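PDB 3U66: putative type VI secretion protein from Escherichia coli, which is a component of the bacterial type VI secretion system whose cytoplasmic domain, a helical bundle, probably serves as part of its inner-membrane assembly. Local coordinates for residues A[60-65]-A[108-113]; A[92-97]-A[101-106]; A[127-132]-A[153-158]. All coordinates share one frame; numbering follows the deposited sequence.

Contact 1. Residues A[60-65]-A[108-113]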
# COMPACT_ATOMS: atom_id res chain seq x y z
N SER A 60 5.01 13.22 1.54
CA SER A 60 3.83 13.20 0.67
C SER A 60 4.01 12.17 -0.43
O SER A 60 3.13 11.33 -0.61
CB SER A 60 3.58 14.58 0.07
OG SER A 60 3.39 15.56 1.07
N ASP A 61 5.21 12.15 -1.07
CA ASP A 61 5.54 11.21 -2.13
C ASP A 61 5.60 9.74 -1.71
O ASP A 61 5.13 8.91 -2.47
CB ASP A 61 6.76 11.67 -2.95
CG ASP A 61 6.51 12.91 -3.81
OD1 ASP A 61 5.36 13.07 -4.33
OD2 ASP A 61 7.45 13.71 -3.98
N ILE A 62 6.12 9.42 -0.51
CA ILE A 62 6.14 8.04 0.00
C ILE A 62 4.70 7.58 0.35
O ILE A 62 4.30 6.47 -0.04
CB ILE A 62 7.23 7.73 1.09
CG1 ILE A 62 6.98 6.41 1.86
CG2 ILE A 62 7.38 8.83 2.10
CD1 ILE A 62 7.06 5.15 1.10
N MSE A 63 3.93 8.44 1.03
CA MSE A 63 2.53 8.15 1.38
C MSE A 63 1.67 7.89 0.14
O MSE A 63 0.92 6.91 0.11
CB MSE A 63 1.93 9.30 2.20
CG MSE A 63 2.28 9.23 3.67
SE MSE A 63 1.96 10.95 4.53
CE MSE A 63 1.06 10.45 5.90
N LEU A 64 1.81 8.75 -0.90
CA LEU A 64 1.10 8.63 -2.16
C LEU A 64 1.56 7.43 -2.98
O LEU A 64 0.74 6.84 -3.70
CB LEU A 64 1.21 9.92 -2.98
CG LEU A 64 0.37 11.09 -2.48
CD1 LEU A 64 0.96 12.41 -2.92
CD2 LEU A 64 -1.08 10.97 -2.94
N TYR A 65 2.86 7.06 -2.87
CA TYR A 65 3.45 5.91 -3.56
C TYR A 65 2.82 4.63 -3.03
O TYR A 65 2.30 3.83 -3.82
CB TYR A 65 4.98 5.88 -3.37
CG TYR A 65 5.67 4.83 -4.21
CD1 TYR A 65 5.92 3.56 -3.71
CD2 TYR A 65 6.10 5.12 -5.50
CE1 TYR A 65 6.54 2.59 -4.48
CE2 TYR A 65 6.73 4.16 -6.29
CZ TYR A 65 6.94 2.89 -5.78
OH TYR A 65 7.54 1.92 -6.54
N TRP A 108 8.59 -2.36 -0.72
CA TRP A 108 9.20 -3.14 0.35
C TRP A 108 10.60 -2.61 0.63
O TRP A 108 10.99 -2.51 1.78
CB TRP A 108 9.25 -4.64 -0.02
CG TRP A 108 7.97 -5.34 0.28
CD1 TRP A 108 7.07 -5.83 -0.62
CD2 TRP A 108 7.37 -5.52 1.57
NE1 TRP A 108 5.97 -6.35 0.03
CE2 TRP A 108 6.13 -6.16 1.38
CE3 TRP A 108 7.76 -5.20 2.88
CZ2 TRP A 108 5.27 -6.48 2.43
CZ3 TRP A 108 6.93 -5.55 3.93
CH2 TRP A 108 5.71 -6.19 3.71
N GLU A 109 11.33 -2.25 -0.44
CA GLU A 109 12.68 -1.67 -0.41
C GLU A 109 12.59 -0.31 0.31
O GLU A 109 13.45 0.02 1.13
CB GLU A 109 13.17 -1.49 -1.86
CG GLU A 109 14.67 -1.40 -2.05
CD GLU A 109 15.14 -1.24 -3.49
OE1 GLU A 109 14.29 -1.12 -4.40
OE2 GLU A 109 16.38 -1.24 -3.70
N ARG A 110 11.50 0.44 0.03
CA ARG A 110 11.19 1.75 0.59
C ARG A 110 10.79 1.68 2.06
O ARG A 110 11.11 2.60 2.80
CB ARG A 110 10.09 2.41 -0.26
CG ARG A 110 9.74 3.83 0.13
CD ARG A 110 10.49 4.91 -0.63
NE ARG A 110 10.27 4.83 -2.07
CZ ARG A 110 9.51 5.66 -2.79
NH1 ARG A 110 8.90 6.68 -2.21
NH2 ARG A 110 9.39 5.49 -4.09
N ILE A 111 10.10 0.61 2.49
CA ILE A 111 9.72 0.40 3.90
C ILE A 111 10.97 0.16 4.76
O ILE A 111 11.09 0.73 5.85
CB ILE A 111 8.63 -0.72 4.07
CG1 ILE A 111 7.26 -0.26 3.50
CG2 ILE A 111 8.47 -1.15 5.56
CD1 ILE A 111 6.28 -1.38 3.14
N ARG A 112 11.92 -0.64 4.23
CA ARG A 112 13.18 -0.98 4.88
C ARG A 112 14.09 0.22 5.10
O ARG A 112 14.68 0.33 6.18
CB ARG A 112 13.92 -2.10 4.13
CG ARG A 112 13.11 -3.39 4.02
CD ARG A 112 13.93 -4.64 4.30
NE ARG A 112 15.26 -4.61 3.70
CZ ARG A 112 15.54 -5.01 2.46
NH1 ARG A 112 14.58 -5.46 1.67
NH2 ARG A 112 16.78 -4.95 2.01
N GLU A 113 14.21 1.12 4.10
CA GLU A 113 15.03 2.32 4.25
C GLU A 113 14.44 3.34 5.22
O GLU A 113 15.17 4.16 5.77
CB GLU A 113 15.53 2.92 2.92
CG GLU A 113 14.51 3.02 1.81
CD GLU A 113 15.08 2.78 0.43
OE1 GLU A 113 15.78 1.76 0.24
OE2 GLU A 113 14.79 3.60 -0.48
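Ile62 and Arg110 mark the nearest backbone approach of helix segments 60-65 and 108-113, with their CA atoms 8.1 Å apart. The two segment axes pass 11.6 Å from each other, and their N-to-C directions differ by 140°, so the helices run roughly antiparallel but well splayed. At this separation long side chains must bridge the gap, and Arg110 does most of it. With its CG anti to the backbone N (chi1 -175°) the chain sets out toward helix 57-76, then bends at chi2 and chi3, which brings the guanidinium over one face of the Tyr65 ring. Arg110 NH2 sits 3.5 Å above the plane of the Tyr65 ring, over its centre, and Arg110 CZ lies 4.3 Å from that ring's centroid, close to the ring normal. The planes are 34° apart, a tilted cation-pi contact in which the NH2 end leads rather than a flat stack. Ile62 fills in beside it: Ile62 and Arg110 lie alongside one another, pointing opposite ways, with CB of Ile62 3.8 Å from NH1 of Arg110. Around the contact, Phe98 meets the Tyr65 ring edge-to-face, and Val124 of helix 122-133 packs on Ile62. An alanine here in place of Arg110 would remove the guanidinium and most of its methylene chain, and would probably leave one face of Tyr65 without its cation and the flank of Ile62 less well covered. The chemistry is thus that of a bundle's margin: the guanidinium, its charge delocalised over the group, probably gains from the electron-rich face of the ring, where a partly exposed arginine meets a buried tyrosine.

Contact 2. Residues A[92-97]-A[101-106]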
# COMPACT_ATOMS: atom_id res chain seq x y z
N PRO A 92 -0.84 1.55 -15.08
CA PRO A 92 -1.36 1.71 -13.70
C PRO A 92 -0.98 3.05 -13.08
O PRO A 92 -0.27 3.84 -13.71
CB PRO A 92 -0.76 0.52 -12.96
CG PRO A 92 0.49 0.21 -13.69
CD PRO A 92 0.38 0.73 -15.10
N LEU A 93 -1.46 3.32 -11.84
CA LEU A 93 -1.23 4.58 -11.12
C LEU A 93 0.23 4.81 -10.78
O LEU A 93 0.67 5.95 -10.73
CB LEU A 93 -2.10 4.68 -9.86
CG LEU A 93 -3.62 4.71 -10.06
CD1 LEU A 93 -4.32 4.45 -8.74
CD2 LEU A 93 -4.09 6.04 -10.65
N GLN A 94 0.98 3.72 -10.54
CA GLN A 94 2.41 3.76 -10.22
C GLN A 94 3.22 4.22 -11.44
O GLN A 94 4.30 4.79 -11.29
CB GLN A 94 2.90 2.40 -9.71
CG GLN A 94 2.61 1.22 -10.65
CD GLN A 94 2.76 -0.10 -9.96
OE1 GLN A 94 3.80 -0.76 -10.05
NE2 GLN A 94 1.72 -0.53 -9.27
N ALA A 95 2.70 3.95 -12.65
CA ALA A 95 3.33 4.33 -13.92
C ALA A 95 2.90 5.73 -14.30
O ALA A 95 3.72 6.50 -14.78
CB ALA A 95 2.96 3.33 -15.01
N HIS A 96 1.61 6.06 -14.06
CA HIS A 96 1.01 7.36 -14.37
C HIS A 96 1.55 8.48 -13.50
O HIS A 96 1.93 9.53 -14.02
CB HIS A 96 -0.53 7.28 -14.30
CG HIS A 96 -1.22 8.58 -14.56
ND1 HIS A 96 -1.21 9.18 -15.82
CD2 HIS A 96 -1.93 9.37 -13.71
CE1 HIS A 96 -1.89 10.31 -15.68
NE2 HIS A 96 -2.34 10.46 -14.43
N PHE A 97 1.62 8.26 -12.18
CA PHE A 97 2.09 9.24 -11.21
C PHE A 97 3.57 9.15 -10.82
O PHE A 97 4.13 10.17 -10.41
CB PHE A 97 1.21 9.19 -9.95
CG PHE A 97 -0.17 9.75 -10.11
CD1 PHE A 97 -0.39 11.13 -10.10
CD2 PHE A 97 -1.27 8.91 -10.21
CE1 PHE A 97 -1.68 11.65 -10.22
CE2 PHE A 97 -2.57 9.43 -10.33
CZ PHE A 97 -2.76 10.80 -10.33
N LEU A 101 6.66 0.36 -12.83
CA LEU A 101 5.74 -0.77 -12.95
C LEU A 101 6.22 -1.84 -11.96
O LEU A 101 5.75 -2.98 -11.98
CB LEU A 101 5.74 -1.33 -14.39
CG LEU A 101 5.32 -0.39 -15.52
CD1 LEU A 101 6.11 -0.66 -16.78
CD2 LEU A 101 3.84 -0.48 -15.80
N ASN A 102 7.17 -1.43 -11.08
CA ASN A 102 7.80 -2.29 -10.08
C ASN A 102 7.54 -1.85 -8.62
O ASN A 102 8.41 -2.01 -7.76
CB ASN A 102 9.30 -2.47 -10.39
CG ASN A 102 9.91 -3.72 -9.79
OD1 ASN A 102 9.29 -4.80 -9.76
ND2 ASN A 102 11.13 -3.58 -9.31
N ALA A 103 6.34 -1.31 -8.33
CA ALA A 103 5.97 -0.85 -6.99
C ALA A 103 5.80 -2.01 -6.02
O ALA A 103 6.05 -1.84 -4.83
CB ALA A 103 4.73 0.01 -7.03
N GLY A 104 5.43 -3.18 -6.53
CA GLY A 104 5.28 -4.40 -5.73
C GLY A 104 6.58 -4.81 -5.07
O GLY A 104 6.57 -5.35 -3.96
N GLU A 105 7.71 -4.49 -5.73
CA GLU A 105 9.06 -4.80 -5.26
C GLU A 105 9.69 -3.62 -4.51
O GLU A 105 10.14 -3.79 -3.37
CB GLU A 105 9.95 -5.21 -6.46
CG GLU A 105 11.17 -6.02 -6.09
CD GLU A 105 12.03 -6.45 -7.27
OE1 GLU A 105 11.49 -7.06 -8.21
OE2 GLU A 105 13.26 -6.20 -7.23
N GLU A 106 9.73 -2.42 -5.14
CA GLU A 106 10.39 -1.27 -4.53
C GLU A 106 9.70 -0.59 -3.35
O GLU A 106 10.37 0.16 -2.63
CB GLU A 106 11.04 -0.30 -5.54
CG GLU A 106 10.12 0.33 -6.56
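Gln94 lays its amide against Ala103, with CD of Gln94 3.5 Å from the Ala103 CB, at a short turn joining two consecutive helices at the edge of the helical bundle. The short helix 93-98 ends, a few residues of turn follow, and helix 103-115 begins beside it; the CA atoms of Ala95 and Leu101 approach to 5.7 Å. A single hydrogen bond joins the two segments. The N-H of Ala103, the first residue of its helix, points to Gln94 OE1 at 3.1 Å in a fairly straight bond (159° at the hydrogen). The donor stands above the plane of the amide carbonyl, 41° out of it, so the bond does not lie on a lone pair. Gln94 reaches this place because its CG occupies the slot between backbone N and carbonyl carbon (chi1 55°), with the chain extended beyond. A carbonyl oxygen set at the start of a helix would probably be polarised by the N-H groups gathered there. Next to this polar link lies an apolar one. Leu101 turns its CB away from helix 93-98, yet its CD2 methyl swings back against Pro92 and Ala95, crossing the proline ring at about a right angle. The leucine is otherwise largely exposed. Deeper in, Tyr65 of helix 57-76 covers Ala103, and Asp72 of the same helix accepts the backbone N-H groups of Leu93 and Gln94 through its two carboxylate oxygens, which holds the start of helix 93-98 to the bundle. A further backbone hydrogen bond ties Gln94 of the helix to Thr100 of the turn. The Leu101 CD2 methyl rests 3.7 Å from Pro92 CD and 4.0 Å from Ala95 CB.

Contact 3. Residues A[127-132]-A[153-158]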
# COMPACT_ATOMS: atom_id res chain seq x y z
N CYS A 127 0.79 5.22 7.41
CA CYS A 127 0.33 4.93 6.06
C CYS A 127 0.87 3.61 5.52
O CYS A 127 0.12 2.87 4.88
CB CYS A 127 0.63 6.09 5.13
SG CYS A 127 -0.37 7.56 5.46
N LEU A 128 2.15 3.30 5.83
CA LEU A 128 2.80 2.05 5.43
C LEU A 128 2.18 0.84 6.17
O LEU A 128 2.12 -0.26 5.60
CB LEU A 128 4.32 2.13 5.65
CG LEU A 128 5.10 3.11 4.77
CD1 LEU A 128 6.52 3.24 5.23
CD2 LEU A 128 5.06 2.72 3.29
N CYS A 129 1.70 1.07 7.41
CA CYS A 129 1.02 0.04 8.20
C CYS A 129 -0.37 -0.17 7.64
O CYS A 129 -0.82 -1.31 7.50
CB CYS A 129 0.98 0.43 9.68
SG CYS A 129 2.55 0.24 10.54
N ARG A 130 -1.05 0.93 7.30
CA ARG A 130 -2.39 0.91 6.72
C ARG A 130 -2.37 0.22 5.36
O ARG A 130 -3.28 -0.57 5.08
CB ARG A 130 -2.96 2.34 6.62
CG ARG A 130 -4.41 2.49 7.09
CD ARG A 130 -4.57 2.24 8.57
NE ARG A 130 -5.52 3.14 9.21
CZ ARG A 130 -6.64 2.76 9.81
NH1 ARG A 130 -6.97 1.47 9.86
NH2 ARG A 130 -7.44 3.65 10.37
N THR A 131 -1.29 0.45 4.57
CA THR A 131 -1.08 -0.16 3.25
C THR A 131 -1.03 -1.69 3.39
O THR A 131 -1.68 -2.39 2.62
CB THR A 131 0.16 0.46 2.57
OG1 THR A 131 -0.06 1.87 2.40
CG2 THR A 131 0.48 -0.17 1.23
N LEU A 132 -0.29 -2.19 4.39
CA LEU A 132 -0.16 -3.62 4.67
C LEU A 132 -1.41 -4.23 5.28
O LEU A 132 -1.71 -5.39 5.00
CB LEU A 132 1.07 -3.93 5.55
CG LEU A 132 2.46 -3.57 5.01
CD1 LEU A 132 3.53 -4.08 5.92
CD2 LEU A 132 2.69 -4.10 3.61
N ARG A 153 7.00 -7.07 11.57
CA ARG A 153 7.19 -6.99 13.02
C ARG A 153 7.93 -5.72 13.45
O ARG A 153 7.51 -5.05 14.39
CB ARG A 153 7.92 -8.22 13.56
CG ARG A 153 7.02 -9.41 13.81
CD ARG A 153 7.83 -10.66 14.10
NE ARG A 153 7.68 -11.67 13.06
CZ ARG A 153 6.80 -12.67 13.12
NH1 ARG A 153 6.02 -12.81 14.18
NH2 ARG A 153 6.72 -13.55 12.13
N ALA A 154 9.02 -5.38 12.73
CA ALA A 154 9.86 -4.21 12.98
C ALA A 154 9.12 -2.90 12.75
O ALA A 154 9.28 -1.98 13.55
CB ALA A 154 11.10 -4.27 12.11
N LEU A 155 8.32 -2.83 11.67
CA LEU A 155 7.51 -1.67 11.29
C LEU A 155 6.38 -1.49 12.29
O LEU A 155 6.11 -0.38 12.72
CB LEU A 155 6.97 -1.85 9.86
CG LEU A 155 5.92 -0.85 9.35
CD1 LEU A 155 6.53 0.51 9.03
CD2 LEU A 155 5.23 -1.41 8.13
N THR A 156 5.77 -2.61 12.68
CA THR A 156 4.69 -2.72 13.66
C THR A 156 5.14 -2.20 15.03
O THR A 156 4.39 -1.47 15.68
CB THR A 156 4.16 -4.17 13.62
OG1 THR A 156 2.94 -4.22 12.87
CG2 THR A 156 4.01 -4.83 14.98
N ALA A 157 6.39 -2.55 15.44
CA ALA A 157 6.99 -2.20 16.73
C ALA A 157 7.24 -0.70 16.91
O ALA A 157 7.27 -0.22 18.05
CB ALA A 157 8.29 -2.97 16.91
N ARG A 158 7.41 0.04 15.80
CA ARG A 158 7.69 1.46 15.83
C ARG A 158 6.49 2.39 15.77
O ARG A 158 6.65 3.61 15.88
CB ARG A 158 8.78 1.83 14.83
CG ARG A 158 10.11 2.01 15.52
CD ARG A 158 11.25 1.52 14.68
NE ARG A 158 11.83 2.59 13.88
CZ ARG A 158 12.77 2.39 12.96
NH1 ARG A 158 13.23 1.17 12.72
NH2 ARG A 158 13.25 3.41 12.27
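Leu155 carries an apolar contact, reaching from segment 153-158 to the side of segment 127-132 where it is set against Leu128, Cys129 and Leu132. The van der Waals contacts come first. The Cys129 sulfur touches the branch point of Leu155, Cys129 SG to Leu155 CG 3.7 Å, and lies 4.0 Å from the Leu155 CD2 methyl. The same Leu155 CD2 meets the CD1 methyl of Leu132 at 3.9 Å, the two side chains crossing at a slant. CD2 thus does most of the touching, while the other methyl, Leu155 CD1, stays loosely beside the CB of Leu128, at 4.4 Å. Leu155 can do this because its CG is anti to the backbone N (chi1 170°), which turns its branched end toward helix 122-133. Between the segments the contact is apolar; the side-chain hydrogen bond of Thr131 lies within 127-132. There Thr131 OG1 donates to the carbonyl oxygen of Cys127 at 2.7 Å, and the Thr131 backbone N-H reaches the same oxygen from the other face of its plane. Two donors therefore grip one carbonyl, and the buried threonine hydroxyl is satisfied without help from segment 153-158. The segment axes come within 10.4 Å at an angle of 132° between their N-to-C directions, so the helices cross steeply. In the all-helical fold, this joins helix 122-133 to helix 148-157, which packs on its side. Helix 122-133 is covered elsewhere by helix 57-76, through Ile62 on Leu128, and by helix 7-24, through Phe13 and Trp17 on Cys127; helix 103-115 closes a further side, with Leu107 and Ile111 against Leu128 and Trp108 against Leu132.

Contact 3 is the buried one; contacts 1 and 2 are partly buried and reach the surface, through the Arg110 and Leu101 side chains respectively. Their chemistry follows: packing of apolar side chains in contact 3, a cation-pi interaction in contact 1, and one hydrogen bond flanked by a methyl patch in contact 2. Contacts 1 and 2 share helix 103-115, contact 2 being nested in the chain loop that contact 1 closes, and they meet where Tyr65 packs on Ala103 and Glu106. Contacts 1 and 3 touch at several points, among them Leu128 against Ile62 and Ile111. Contacts 2 and 3, with centres about 20 Å apart, lie on opposite sides of the chain's centre.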